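Local coordinates for Nop domain-containing protein (Archaeoglobus fulgidus, PDB 1NT2) that forms a complex with fibrillarin and, as a Nop-domain core protein of archaeal box C/D sRNPs, probably binds the guide RNA, at residues L1-W6 / L34-S39; K137-M142 / K232-R237; E14-E19 / A43-K48. All blocks are in the same frame, centred on the assembly; numbering follows the deposited sequence.

Contact 1: L1-W6 / L34-S39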
ATOM      1  N   LEU B   1     -15.517 -30.890  39.691  1.00 67.08           N
ATOM      2  CA  LEU B   1     -14.631 -32.052  39.982  1.00 67.19           C
ATOM      3  C   LEU B   1     -14.391 -32.853  38.703  1.00 66.87           C
ATOM      4  O   LEU B   1     -14.337 -34.085  38.723  1.00 67.11           O
ATOM      5  CB  LEU B   1     -15.271 -32.954  41.048  1.00 67.54           C
ATOM      6  CG  LEU B   1     -14.388 -34.033  41.693  1.00 67.63           C
ATOM      7  CD1 LEU B   1     -13.304 -33.377  42.547  1.00 66.88           C
ATOM      8  CD2 LEU B   1     -15.248 -34.961  42.548  1.00 66.96           C
ATOM      9  N   ARG B   2     -14.250 -32.144  37.588  1.00 66.01           N
ATOM     10  CA  ARG B   2     -14.008 -32.789  36.301  1.00 64.55           C
ATOM     11  C   ARG B   2     -12.530 -32.753  35.932  1.00 61.95           C
ATOM     12  O   ARG B   2     -11.925 -31.684  35.829  1.00 61.58           O
ATOM     13  CB  ARG B   2     -14.817 -32.104  35.188  1.00 66.56           C
ATOM     14  CG  ARG B   2     -14.413 -32.550  33.780  1.00 68.44           C
ATOM     15  CD  ARG B   2     -15.023 -31.676  32.684  1.00 70.62           C
ATOM     16  NE  ARG B   2     -14.275 -31.809  31.431  1.00 72.84           N
ATOM     17  CZ  ARG B   2     -14.499 -31.098  30.327  1.00 73.25           C
ATOM     18  NH1 ARG B   2     -15.464 -30.186  30.293  1.00 72.40           N
ATOM     19  NH2 ARG B   2     -13.737 -31.288  29.255  1.00 73.88           N
ATOM     20  N   TYR B   3     -11.949 -33.929  35.739  1.00 58.48           N
ATOM     21  CA  TYR B   3     -10.550 -34.017  35.351  1.00 54.93           C
ATOM     22  C   TYR B   3     -10.481 -34.736  34.009  1.00 52.71           C
ATOM     23  O   TYR B   3     -11.194 -35.708  33.784  1.00 51.73           O
ATOM     24  CB  TYR B   3      -9.744 -34.766  36.415  1.00 54.35           C
ATOM     25  CG  TYR B   3      -9.435 -33.944  37.650  1.00 53.04           C
ATOM     26  CD1 TYR B   3      -9.924 -34.315  38.908  1.00 52.31           C
ATOM     27  CD2 TYR B   3      -8.618 -32.820  37.570  1.00 51.93           C
ATOM     28  CE1 TYR B   3      -9.598 -33.591  40.051  1.00 51.54           C
ATOM     29  CE2 TYR B   3      -8.286 -32.090  38.705  1.00 52.16           C
ATOM     30  CZ  TYR B   3      -8.772 -32.478  39.943  1.00 52.41           C
ATOM     31  OH  TYR B   3      -8.407 -31.762  41.064  1.00 52.20           O
ATOM     32  N   ASN B   4      -9.633 -34.241  33.114  1.00 50.91           N
ATOM     33  CA  ASN B   4      -9.502 -34.830  31.789  1.00 48.18           C
ATOM     34  C   ASN B   4      -8.195 -35.595  31.625  1.00 46.93           C
ATOM     35  O   ASN B   4      -7.177 -35.023  31.258  1.00 47.41           O
ATOM     36  CB  ASN B   4      -9.590 -33.743  30.707  1.00 46.17           C
ATOM     37  CG  ASN B   4     -10.851 -32.892  30.815  1.00 45.26           C
ATOM     38  OD1 ASN B   4     -10.823 -31.783  31.356  1.00 42.99           O
ATOM     39  ND2 ASN B   4     -11.965 -33.412  30.298  1.00 43.84           N
ATOM     40  N   LEU B   5      -8.224 -36.892  31.900  1.00 45.64           N
ATOM     41  CA  LEU B   5      -7.030 -37.707  31.753  1.00 44.67           C
ATOM     42  C   LEU B   5      -7.104 -38.393  30.395  1.00 44.00           C
ATOM     43  O   LEU B   5      -8.177 -38.479  29.804  1.00 44.82           O
ATOM     44  CB  LEU B   5      -6.962 -38.730  32.879  1.00 45.03           C
ATOM     45  CG  LEU B   5      -7.296 -38.167  34.266  1.00 45.58           C
ATOM     46  CD1 LEU B   5      -6.910 -39.204  35.316  1.00 46.12           C
ATOM     47  CD2 LEU B   5      -6.572 -36.843  34.517  1.00 44.32           C
ATOM     48  N   TRP B   6      -5.974 -38.886  29.899  1.00 42.43           N
ATOM     49  CA  TRP B   6      -5.937 -39.519  28.584  1.00 41.44           C
ATOM     50  C   TRP B   6      -6.858 -40.710  28.338  1.00 42.83           C
ATOM     51  O   TRP B   6      -7.122 -41.048  27.182  1.00 43.37           O
ATOM     52  CB  TRP B   6      -4.506 -39.917  28.214  1.00 39.04           C
ATOM     53  CG  TRP B   6      -3.922 -41.076  28.982  1.00 36.49           C
ATOM     54  CD1 TRP B   6      -3.218 -41.019  30.156  1.00 35.82           C
ATOM     55  CD2 TRP B   6      -3.936 -42.454  28.590  1.00 34.46           C
ATOM     56  NE1 TRP B   6      -2.788 -42.274  30.511  1.00 34.37           N
ATOM     57  CE2 TRP B   6      -3.215 -43.173  29.570  1.00 33.66           C
ATOM     58  CE3 TRP B   6      -4.485 -43.150  27.505  1.00 33.61           C
ATOM     59  CZ2 TRP B   6      -3.030 -44.556  29.497  1.00 33.24           C
ATOM     60  CZ3 TRP B   6      -4.300 -44.520  27.431  1.00 33.68           C
ATOM     61  CH2 TRP B   6      -3.576 -45.210  28.423  1.00 33.54           C
ATOM     62  N   LEU B  34      -2.433 -31.560  38.681  1.00 34.81           N
ATOM     63  CA  LEU B  34      -3.392 -32.525  39.210  1.00 36.24           C
ATOM     64  C   LEU B  34      -3.007 -32.917  40.638  1.00 39.09           C
ATOM     65  O   LEU B  34      -1.820 -32.910  40.986  1.00 40.45           O
ATOM     66  CB  LEU B  34      -3.453 -33.764  38.321  1.00 33.40           C
ATOM     67  CG  LEU B  34      -3.816 -33.544  36.851  1.00 31.47           C
ATOM     68  CD1 LEU B  34      -4.324 -34.856  36.268  1.00 29.98           C
ATOM     69  CD2 LEU B  34      -4.884 -32.476  36.723  1.00 29.20           C
ATOM     70  N   PRO B  35      -4.003 -33.235  41.494  1.00 40.86           N
ATOM     71  CA  PRO B  35      -3.664 -33.614  42.873  1.00 40.86           C
ATOM     72  C   PRO B  35      -3.492 -35.117  43.008  1.00 40.44           C
ATOM     73  O   PRO B  35      -3.493 -35.649  44.114  1.00 37.73           O
ATOM     74  CB  PRO B  35      -4.855 -33.102  43.690  1.00 40.77           C
ATOM     75  CG  PRO B  35      -5.614 -32.186  42.731  1.00 41.78           C
ATOM     76  CD  PRO B  35      -5.424 -32.869  41.411  1.00 40.80           C
ATOM     77  N   PHE B  36      -3.348 -35.792  41.872  1.00 41.67           N
ATOM     78  CA  PHE B  36      -3.163 -37.237  41.853  1.00 44.48           C
ATOM     79  C   PHE B  36      -2.267 -37.722  40.720  1.00 47.46           C
ATOM     80  O   PHE B  36      -1.932 -36.963  39.808  1.00 49.52           O
ATOM     81  CB  PHE B  36      -4.509 -37.937  41.758  1.00 41.12           C
ATOM     82  CG  PHE B  36      -5.420 -37.362  40.725  1.00 37.86           C
ATOM     83  CD1 PHE B  36      -5.938 -36.084  40.876  1.00 35.90           C
ATOM     84  CD2 PHE B  36      -5.804 -38.126  39.623  1.00 36.93           C
ATOM     85  CE1 PHE B  36      -6.838 -35.576  39.944  1.00 37.98           C
ATOM     86  CE2 PHE B  36      -6.703 -37.634  38.679  1.00 35.93           C
ATOM     87  CZ  PHE B  36      -7.226 -36.360  38.835  1.00 36.60           C
ATOM     88  N   ASN B  37      -1.874 -38.990  40.776  1.00 49.45           N
ATOM     89  CA  ASN B  37      -1.015 -39.544  39.736  1.00 52.12           C
ATOM     90  C   ASN B  37      -1.826 -40.189  38.650  1.00 52.16           C
ATOM     91  O   ASN B  37      -2.317 -41.303  38.822  1.00 52.84           O
ATOM     92  CB  ASN B  37      -0.057 -40.581  40.308  1.00 55.60           C
ATOM     93  CG  ASN B  37       1.282 -39.985  40.686  1.00 58.91           C
ATOM     94  OD1 ASN B  37       1.363 -39.083  41.530  1.00 60.88           O
ATOM     95  ND2 ASN B  37       2.347 -40.485  40.059  1.00 59.72           N
ATOM     96  N   VAL B  38      -1.961 -39.491  37.529  1.00 51.96           N
ATOM     97  CA  VAL B  38      -2.728 -40.017  36.406  1.00 52.95           C
ATOM     98  C   VAL B  38      -2.333 -41.469  36.160  1.00 52.90           C
ATOM     99  O   VAL B  38      -3.161 -42.312  35.813  1.00 51.73           O
ATOM    100  CB  VAL B  38      -2.460 -39.211  35.129  1.00 53.05           C
ATOM    101  CG1 VAL B  38      -3.410 -39.666  34.016  1.00 52.20           C
ATOM    102  CG2 VAL B  38      -2.615 -37.729  35.422  1.00 52.43           C
ATOM    103  N   SER B  39      -1.049 -41.737  36.353  1.00 52.87           N
ATOM    104  CA  SER B  39      -0.497 -43.064  36.178  1.00 53.21           C
ATOM    105  C   SER B  39      -1.200 -44.068  37.091  1.00 54.23           C
ATOM    106  O   SER B  39      -1.624 -45.132  36.640  1.00 55.16           O
ATOM    107  CB  SER B  39       0.999 -43.032  36.490  1.00 52.79           C
ATOM    108  OG  SER B  39       1.240 -42.342  37.709  1.00 51.60           O
TER
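Tyr3 and Leu5 lie opposite Leu34 and Val38 as the two segments run in roughly the same direction, nearest where Leu5 CA and Val38 CA are 6.7 Å apart. The contact is almost wholly apolar, with the Tyr3 hydroxyl lying against the Pro35 ring. Phe36 meets Tyr3 in a T-shaped stack: the Phe36 edge, led by CZ and CE1, points at one face of the tyrosine ring, with centroids 4.7 Å apart and planes at 71°. The Tyr3 ring is set for this by CG lying opposite the carbonyl carbon (chi1 -77°), while its far end reaches Pro35, where CZ is 3.7 Å from CD. Leu5 fills the next position, its CD2 3.5 Å from Leu34 CD1 and its CD1 shared between Phe36 CE2 and Val38 CG1. Were Tyr3 replaced by an alanine, the Phe36 edge would probably lose the face it packs on, and Pro35 and Leu34 CD2 a neighbour. Tyr3 also bonds through its backbone to Tyr10 of strand 9-10, whose ring meets Phe36. Val41 of helix 38-43 backs Leu5 and Phe36, and Trp6 packs on helix 50-71 and on Ile123 of the fibrillarin-like chain.

Contact 2: K137-M142 / K232-R237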
ATOM      1  N   LYS B 137     -12.293 -31.458   5.356  1.00 38.51           N
ATOM      2  CA  LYS B 137     -11.587 -32.726   5.382  1.00 37.30           C
ATOM      3  C   LYS B 137     -10.342 -32.685   6.245  1.00 36.73           C
ATOM      4  O   LYS B 137     -10.096 -33.591   7.039  1.00 37.86           O
ATOM      5  CB  LYS B 137     -11.204 -33.120   3.954  1.00 37.59           C
ATOM      6  CG  LYS B 137     -10.422 -34.418   3.837  1.00 41.21           C
ATOM      7  CD  LYS B 137      -9.916 -34.662   2.402  1.00 44.57           C
ATOM      8  CE  LYS B 137     -11.029 -35.085   1.422  1.00 46.18           C
ATOM      9  NZ  LYS B 137     -12.034 -34.022   1.102  1.00 47.70           N
ATOM     10  N   ILE B 138      -9.557 -31.629   6.087  1.00 35.40           N
ATOM     11  CA  ILE B 138      -8.311 -31.477   6.823  1.00 34.48           C
ATOM     12  C   ILE B 138      -8.526 -30.792   8.174  1.00 33.71           C
ATOM     13  O   ILE B 138      -7.656 -30.822   9.038  1.00 32.92           O
ATOM     14  CB  ILE B 138      -7.291 -30.667   5.970  1.00 35.53           C
ATOM     15  CG1 ILE B 138      -5.873 -30.835   6.513  1.00 39.03           C
ATOM     16  CG2 ILE B 138      -7.660 -29.205   5.969  1.00 35.81           C
ATOM     17  CD1 ILE B 138      -5.230 -32.189   6.192  1.00 41.76           C
ATOM     18  N   ALA B 139      -9.697 -30.194   8.362  1.00 33.79           N
ATOM     19  CA  ALA B 139      -9.993 -29.495   9.605  1.00 33.46           C
ATOM     20  C   ALA B 139     -11.492 -29.436   9.939  1.00 33.60           C
ATOM     21  O   ALA B 139     -12.062 -28.358  10.084  1.00 33.21           O
ATOM     22  CB  ALA B 139      -9.420 -28.086   9.534  1.00 31.67           C
ATOM     23  N   PRO B 140     -12.141 -30.599  10.089  1.00 33.78           N
ATOM     24  CA  PRO B 140     -13.570 -30.631  10.403  1.00 34.63           C
ATOM     25  C   PRO B 140     -13.897 -30.026  11.763  1.00 36.19           C
ATOM     26  O   PRO B 140     -14.572 -29.001  11.845  1.00 38.94           O
ATOM     27  CB  PRO B 140     -13.896 -32.112  10.344  1.00 33.37           C
ATOM     28  CG  PRO B 140     -12.655 -32.720  10.891  1.00 33.94           C
ATOM     29  CD  PRO B 140     -11.567 -31.952  10.165  1.00 34.25           C
ATOM     30  N   ASN B 141     -13.414 -30.666  12.823  1.00 35.82           N
ATOM     31  CA  ASN B 141     -13.649 -30.216  14.192  1.00 34.80           C
ATOM     32  C   ASN B 141     -13.673 -28.697  14.340  1.00 34.11           C
ATOM     33  O   ASN B 141     -14.301 -28.181  15.261  1.00 33.87           O
ATOM     34  CB  ASN B 141     -12.593 -30.819  15.123  1.00 36.10           C
ATOM     35  CG  ASN B 141     -12.612 -32.343  15.117  1.00 36.60           C
ATOM     36  OD1 ASN B 141     -13.587 -32.955  15.546  1.00 38.27           O
ATOM     37  ND2 ASN B 141     -11.537 -32.959  14.627  1.00 36.45           N
ATOM     38  N   MET B 142     -12.991 -27.990  13.437  1.00 33.21           N
ATOM     39  CA  MET B 142     -12.963 -26.527  13.462  1.00 32.91           C
ATOM     40  C   MET B 142     -14.068 -25.929  12.606  1.00 32.64           C
ATOM     41  O   MET B 142     -14.879 -25.139  13.091  1.00 32.47           O
ATOM     42  CB  MET B 142     -11.631 -25.994  12.952  1.00 33.01           C
ATOM     43  CG  MET B 142     -10.551 -25.896  13.989  1.00 33.31           C
ATOM     44  SD  MET B 142      -9.149 -25.013  13.307  1.00 33.85           S
ATOM     45  CE  MET B 142      -9.587 -23.328  13.767  1.00 33.50           C
ATOM     46  N   LYS B 232      -6.539 -29.013  17.602  1.00 21.55           N
ATOM     47  CA  LYS B 232      -5.611 -30.096  17.922  1.00 21.39           C
ATOM     48  C   LYS B 232      -6.169 -31.440  17.495  1.00 22.22           C
ATOM     49  O   LYS B 232      -5.472 -32.274  16.910  1.00 20.89           O
ATOM     50  CB  LYS B 232      -5.324 -30.139  19.415  1.00 18.73           C
ATOM     51  CG  LYS B 232      -4.344 -31.218  19.796  1.00 16.80           C
ATOM     52  CD  LYS B 232      -4.345 -31.460  21.296  1.00 19.90           C
ATOM     53  CE  LYS B 232      -3.860 -30.245  22.093  1.00 19.72           C
ATOM     54  NZ  LYS B 232      -3.815 -30.557  23.550  1.00 19.60           N
ATOM     55  N   ILE B 233      -7.440 -31.646  17.793  1.00 23.92           N
ATOM     56  CA  ILE B 233      -8.071 -32.894  17.436  1.00 26.65           C
ATOM     57  C   ILE B 233      -8.136 -33.070  15.921  1.00 29.13           C
ATOM     58  O   ILE B 233      -8.031 -34.184  15.430  1.00 30.64           O
ATOM     59  CB  ILE B 233      -9.462 -32.981  18.070  1.00 25.59           C
ATOM     60  CG1 ILE B 233      -9.321 -32.742  19.579  1.00 24.11           C
ATOM     61  CG2 ILE B 233     -10.089 -34.346  17.783  1.00 25.07           C
ATOM     62  CD1 ILE B 233     -10.587 -32.862  20.355  1.00 23.35           C
ATOM     63  N   ASP B 234      -8.292 -31.979  15.179  1.00 31.13           N
ATOM     64  CA  ASP B 234      -8.331 -32.056  13.720  1.00 33.54           C
ATOM     65  C   ASP B 234      -6.983 -32.541  13.184  1.00 35.40           C
ATOM     66  O   ASP B 234      -6.897 -33.482  12.383  1.00 36.02           O
ATOM     67  CB  ASP B 234      -8.593 -30.676  13.119  1.00 34.97           C
ATOM     68  CG  ASP B 234     -10.031 -30.260  13.218  1.00 36.48           C
ATOM     69  OD1 ASP B 234     -10.895 -31.040  12.771  1.00 38.35           O
ATOM     70  OD2 ASP B 234     -10.298 -29.151  13.729  1.00 36.96           O
ATOM     71  N   TYR B 235      -5.939 -31.864  13.647  1.00 35.77           N
ATOM     72  CA  TYR B 235      -4.554 -32.101  13.262  1.00 35.84           C
ATOM     73  C   TYR B 235      -3.957 -33.463  13.657  1.00 35.28           C
ATOM     74  O   TYR B 235      -3.072 -33.972  12.973  1.00 34.43           O
ATOM     75  CB  TYR B 235      -3.714 -30.948  13.835  1.00 36.92           C
ATOM     76  CG  TYR B 235      -2.268 -30.893  13.404  1.00 37.82           C
ATOM     77  CD1 TYR B 235      -1.259 -30.692  14.345  1.00 38.98           C
ATOM     78  CD2 TYR B 235      -1.905 -31.037  12.070  1.00 37.13           C
ATOM     79  CE1 TYR B 235       0.078 -30.642  13.975  1.00 39.87           C
ATOM     80  CE2 TYR B 235      -0.567 -30.986  11.685  1.00 39.53           C
ATOM     81  CZ  TYR B 235       0.422 -30.792  12.645  1.00 40.59           C
ATOM     82  OH  TYR B 235       1.754 -30.778  12.294  1.00 41.18           O
ATOM     83  N   PHE B 236      -4.439 -34.061  14.743  1.00 35.21           N
ATOM     84  CA  PHE B 236      -3.895 -35.341  15.194  1.00 36.26           C
ATOM     85  C   PHE B 236      -4.825 -36.539  15.036  1.00 38.21           C
ATOM     86  O   PHE B 236      -4.371 -37.693  15.009  1.00 37.70           O
ATOM     87  CB  PHE B 236      -3.479 -35.225  16.653  1.00 34.75           C
ATOM     88  CG  PHE B 236      -2.381 -34.240  16.884  1.00 32.49           C
ATOM     89  CD1 PHE B 236      -1.116 -34.465  16.362  1.00 32.06           C
ATOM     90  CD2 PHE B 236      -2.612 -33.075  17.603  1.00 31.92           C
ATOM     91  CE1 PHE B 236      -0.089 -33.539  16.553  1.00 32.42           C
ATOM     92  CE2 PHE B 236      -1.597 -32.144  17.801  1.00 31.23           C
ATOM     93  CZ  PHE B 236      -0.331 -32.375  17.274  1.00 31.63           C
ATOM     94  N   ARG B 237      -6.122 -36.254  14.948  1.00 39.94           N
ATOM     95  CA  ARG B 237      -7.169 -37.271  14.785  1.00 40.92           C
ATOM     96  C   ARG B 237      -7.682 -37.248  13.345  1.00 41.70           C
ATOM     97  O   ARG B 237      -7.674 -38.267  12.653  1.00 41.76           O
ATOM     98  CB  ARG B 237      -8.344 -36.981  15.734  1.00 40.81           C
ATOM     99  CG  ARG B 237      -8.455 -37.870  16.965  1.00 39.72           C
ATOM    100  CD  ARG B 237      -9.415 -39.028  16.733  1.00 37.35           C
ATOM    101  NE  ARG B 237      -8.941 -39.927  15.688  1.00 35.95           N
ATOM    102  CZ  ARG B 237      -9.527 -41.077  15.374  1.00 35.00           C
ATOM    103  NH1 ARG B 237     -10.616 -41.466  16.025  1.00 33.57           N
ATOM    104  NH2 ARG B 237      -9.020 -41.840  14.416  1.00 33.98           N
TER
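Asp234 of helix 217-236 pushes its carboxylate against Asn141 and Met142, in the bend between helix 110-138 and helix 140-146, and nearly all of the contact is built round that one side chain. The backbones come nearest at Ala139 and Asp234, whose CA atoms are 5.1 Å apart. With CG turned opposite the carbonyl carbon (chi1 -77°), the carboxylate lies beside the first turn of helix 140-146. There OD2 is 2.9 Å from the backbone N of Met142, and OD1 faces Asn141, though the modelled places of OD1 and of Met142 N are both less sure.

Asn141 takes the matching shape. Its CG also stands opposite the carbonyl carbon (chi1 -60°), which lays the amide alongside the carboxylate, the two planes 37° apart and the two side chains running antiparallel. From there ND2 makes a weak, bent hydrogen bond to Asp234 OD1 at 2.7 Å, but its stronger partner is the backbone O of Glu239. The same nitrogen lies 3.7 Å from Ile233 CG2, so the amide is bordered by a methyl branch as well as by the acid.

Met142 lies across Asp234, touching OD2 with CB and CG before the end of its chain bends off toward Leu164 of helix 161-165. At the bend itself, Ala139 CB is 4.3 Å from Asp234 CG. Thr143 ties down the same turn, its OG1 bonded to the backbone O of both Ala139 and Pro140.

A buried carboxylate beside the opening turn of a helix is likely to be stabilised by the positive end of the helix dipole. Here it fixes the junction of helix 110-138 and helix 140-146 against helix 217-236, within the all-helical part of the chain that belongs to the Nop family.

Contact 3: E14-E19 / A43-K48; sequences EIKLSE and AKALGK
Lys16 and Ala45 carry this surface contact, which spans two irregular loops whose backbones stay well apart: the nearest CA atoms, those of Glu14 and Ala45, are 7.5 Å from each other. The larger share of the touching is van der Waals. Lys16 lays the end of its chain against the methyl group of Ala45, with CE 3.9 Å and NZ 3.3 Å from Ala45 CB. The chain is bent to get there: after CG leaves opposite the carbonyl carbon, turns at chi2 (63°) and at chi4 (-56°) swing the ammonium group across to the second loop. Leu46 adds a looser touch, its CD2 methyl lying 4.1 Å from Lys16 NZ.

The polar part is weak and works mostly within 14-19. Glu14 and Lys16 form a long salt bridge, Glu14 OE2 3.7 Å from Lys16 NZ; OE2 itself lies 4.2 Å from Ala45 CA. Lys16 NZ also lies 3.6 Å from the backbone O of Ala45, a separation at which attraction is probably modest.

Within the fold, the loop holding residues 14-19 leads from strand 9-10 to helix 21-27. Ile15 is bonded through its backbone to Val9, and Leu17 packs on Glu23 and Ser24. The other loop connects helix 38-43 to helix 50-71, so the contact brings together two connections near the N-terminal end of the chain.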
ATOM      1  N   GLU B  14     -14.590 -43.195  37.095  1.00 71.86           N
ATOM      2  CA  GLU B  14     -13.889 -43.308  35.815  1.00 73.54           C
ATOM      3  C   GLU B  14     -14.787 -43.691  34.641  1.00 73.01           C
ATOM      4  O   GLU B  14     -15.484 -44.702  34.669  1.00 72.16           O
ATOM      5  CB  GLU B  14     -12.732 -44.313  35.934  1.00 75.96           C
ATOM      6  CG  GLU B  14     -13.067 -45.582  36.730  1.00 80.95           C
ATOM      7  CD  GLU B  14     -13.344 -46.809  35.858  1.00 83.42           C
ATOM      8  OE1 GLU B  14     -14.274 -46.767  35.022  1.00 85.17           O
ATOM      9  OE2 GLU B  14     -12.632 -47.827  36.018  1.00 84.18           O
ATOM     10  N   ILE B  15     -14.767 -42.857  33.608  1.00 72.97           N
ATOM     11  CA  ILE B  15     -15.558 -43.091  32.409  1.00 73.48           C
ATOM     12  C   ILE B  15     -14.618 -43.009  31.212  1.00 73.51           C
ATOM     13  O   ILE B  15     -14.195 -41.924  30.819  1.00 73.49           O
ATOM     14  CB  ILE B  15     -16.690 -42.029  32.257  1.00 73.66           C
ATOM     15  CG1 ILE B  15     -17.817 -42.299  33.263  1.00 73.75           C
ATOM     16  CG2 ILE B  15     -17.251 -42.049  30.836  1.00 74.41           C
ATOM     17  CD1 ILE B  15     -18.676 -43.521  32.947  1.00 71.01           C
ATOM     18  N   LYS B  16     -14.287 -44.161  30.642  1.00 73.51           N
ATOM     19  CA  LYS B  16     -13.391 -44.209  29.493  1.00 74.63           C
ATOM     20  C   LYS B  16     -14.075 -43.671  28.247  1.00 75.58           C
ATOM     21  O   LYS B  16     -15.249 -43.307  28.289  1.00 76.46           O
ATOM     22  CB  LYS B  16     -12.936 -45.645  29.241  1.00 74.04           C
ATOM     23  CG  LYS B  16     -12.093 -46.214  30.356  1.00 73.95           C
ATOM     24  CD  LYS B  16     -12.875 -46.306  31.646  1.00 74.35           C
ATOM     25  CE  LYS B  16     -11.950 -46.555  32.815  1.00 75.42           C
ATOM     26  NZ  LYS B  16     -11.121 -47.775  32.612  1.00 76.01           N
ATOM     27  N   LEU B  17     -13.332 -43.608  27.146  1.00 76.27           N
ATOM     28  CA  LEU B  17     -13.880 -43.138  25.875  1.00 76.96           C
ATOM     29  C   LEU B  17     -14.097 -44.354  24.985  1.00 77.09           C
ATOM     30  O   LEU B  17     -13.309 -45.296  25.030  1.00 77.69           O
ATOM     31  CB  LEU B  17     -12.919 -42.156  25.190  1.00 77.00           C
ATOM     32  CG  LEU B  17     -12.878 -40.715  25.710  1.00 76.87           C
ATOM     33  CD1 LEU B  17     -12.110 -40.661  27.019  1.00 77.00           C
ATOM     34  CD2 LEU B  17     -12.232 -39.810  24.671  1.00 75.54           C
ATOM     35  N   SER B  18     -15.164 -44.343  24.188  1.00 77.26           N
ATOM     36  CA  SER B  18     -15.449 -45.474  23.306  1.00 77.72           C
ATOM     37  C   SER B  18     -14.321 -45.688  22.298  1.00 77.88           C
ATOM     38  O   SER B  18     -14.264 -45.008  21.267  1.00 79.00           O
ATOM     39  CB  SER B  18     -16.779 -45.266  22.565  1.00 77.53           C
ATOM     40  OG  SER B  18     -17.886 -45.472  23.429  1.00 77.12           O
ATOM     41  N   GLU B  19     -13.429 -46.635  22.610  1.00 76.62           N
ATOM     42  CA  GLU B  19     -12.284 -46.977  21.759  1.00 73.81           C
ATOM     43  C   GLU B  19     -11.620 -45.727  21.184  1.00 71.02           C
ATOM     44  O   GLU B  19     -11.021 -45.762  20.106  1.00 70.85           O
ATOM     45  CB  GLU B  19     -12.733 -47.918  20.625  1.00 74.92           C
ATOM     46  CG  GLU B  19     -13.207 -49.301  21.105  1.00 75.52           C
ATOM     47  CD  GLU B  19     -13.778 -50.175  19.985  1.00 76.28           C
ATOM     48  OE1 GLU B  19     -13.113 -50.332  18.937  1.00 76.35           O
ATOM     49  OE2 GLU B  19     -14.892 -50.719  20.160  1.00 76.21           O
ATOM     50  N   ALA B  43      -3.729 -47.003  36.515  1.00 47.56           N
ATOM     51  CA  ALA B  43      -3.393 -48.393  36.781  1.00 48.73           C
ATOM     52  C   ALA B  43      -4.665 -49.023  37.315  1.00 50.21           C
ATOM     53  O   ALA B  43      -4.961 -50.183  37.020  1.00 50.83           O
ATOM     54  CB  ALA B  43      -2.291 -48.486  37.811  1.00 48.62           C
ATOM     55  N   LYS B  44      -5.414 -48.235  38.089  1.00 50.46           N
ATOM     56  CA  LYS B  44      -6.685 -48.672  38.666  1.00 50.56           C
ATOM     57  C   LYS B  44      -7.842 -48.583  37.658  1.00 50.19           C
ATOM     58  O   LYS B  44      -9.002 -48.428  38.046  1.00 50.43           O
ATOM     59  CB  LYS B  44      -7.035 -47.827  39.896  1.00 51.14           C
ATOM     60  CG  LYS B  44      -6.347 -48.237  41.187  1.00 52.63           C
ATOM     61  CD  LYS B  44      -7.363 -48.442  42.333  1.00 53.18           C
ATOM     62  CE  LYS B  44      -8.313 -47.247  42.523  1.00 53.94           C
ATOM     63  NZ  LYS B  44      -7.634 -45.931  42.757  1.00 53.71           N
ATOM     64  N   ALA B  45      -7.526 -48.676  36.372  1.00 48.88           N
ATOM     65  CA  ALA B  45      -8.544 -48.610  35.332  1.00 48.76           C
ATOM     66  C   ALA B  45      -8.172 -49.588  34.235  1.00 48.95           C
ATOM     67  O   ALA B  45      -8.973 -50.435  33.839  1.00 47.65           O
ATOM     68  CB  ALA B  45      -8.625 -47.204  34.772  1.00 48.74           C
ATOM     69  N   LEU B  46      -6.944 -49.452  33.744  1.00 50.02           N
ATOM     70  CA  LEU B  46      -6.417 -50.327  32.705  1.00 50.33           C
ATOM     71  C   LEU B  46      -5.515 -51.326  33.402  1.00 50.71           C
ATOM     72  O   LEU B  46      -4.949 -51.029  34.459  1.00 49.47           O
ATOM     73  CB  LEU B  46      -5.597 -49.532  31.698  1.00 50.70           C
ATOM     74  CG  LEU B  46      -6.182 -48.218  31.182  1.00 50.88           C
ATOM     75  CD1 LEU B  46      -5.277 -47.701  30.084  1.00 51.33           C
ATOM     76  CD2 LEU B  46      -7.589 -48.417  30.646  1.00 51.69           C
ATOM     77  N   GLY B  47      -5.377 -52.506  32.812  1.00 51.65           N
ATOM     78  CA  GLY B  47      -4.545 -53.526  33.422  1.00 53.65           C
ATOM     79  C   GLY B  47      -3.111 -53.067  33.590  1.00 54.47           C
ATOM     80  O   GLY B  47      -2.842 -51.950  34.045  1.00 55.15           O
ATOM     81  N   LYS B  48      -2.181 -53.947  33.243  1.00 54.56           N
ATOM     82  CA  LYS B  48      -0.769 -53.613  33.319  1.00 54.19           C
ATOM     83  C   LYS B  48      -0.444 -52.984  31.963  1.00 52.39           C
ATOM     84  O   LYS B  48       0.518 -52.224  31.821  1.00 52.51           O
ATOM     85  CB  LYS B  48       0.072 -54.876  33.564  1.00 55.98           C
ATOM     86  CG  LYS B  48      -0.254 -55.635  34.865  1.00 57.99           C
ATOM     87  CD  LYS B  48       0.171 -54.884  36.149  1.00 59.45           C
ATOM     88  CE  LYS B  48      -0.926 -53.968  36.736  1.00 59.49           C
ATOM     89  NZ  LYS B  48      -1.191 -52.704  35.975  1.00 58.05           N
TER

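From the N terminus the chain passes through 1-6 and 14-19 before 34-39 returns to the first of these and closes contact 1; a few residues later 43-48 returns to 14-19 and closes contact 3. The two loops therefore cross, and their contacts also touch in space, where Trp6 CH2 packs 3.4 Å from Leu46 CD1. Together they hold strand 3-4 and the loop before helix 21-27 against the start of helix 38-43 and the loop after it. Contact 2 follows in series and closes a much longer loop, joining the end of helix 110-138 to helix 217-236. Its centre lies about 25 Å from the centres of both others, and it touches neither.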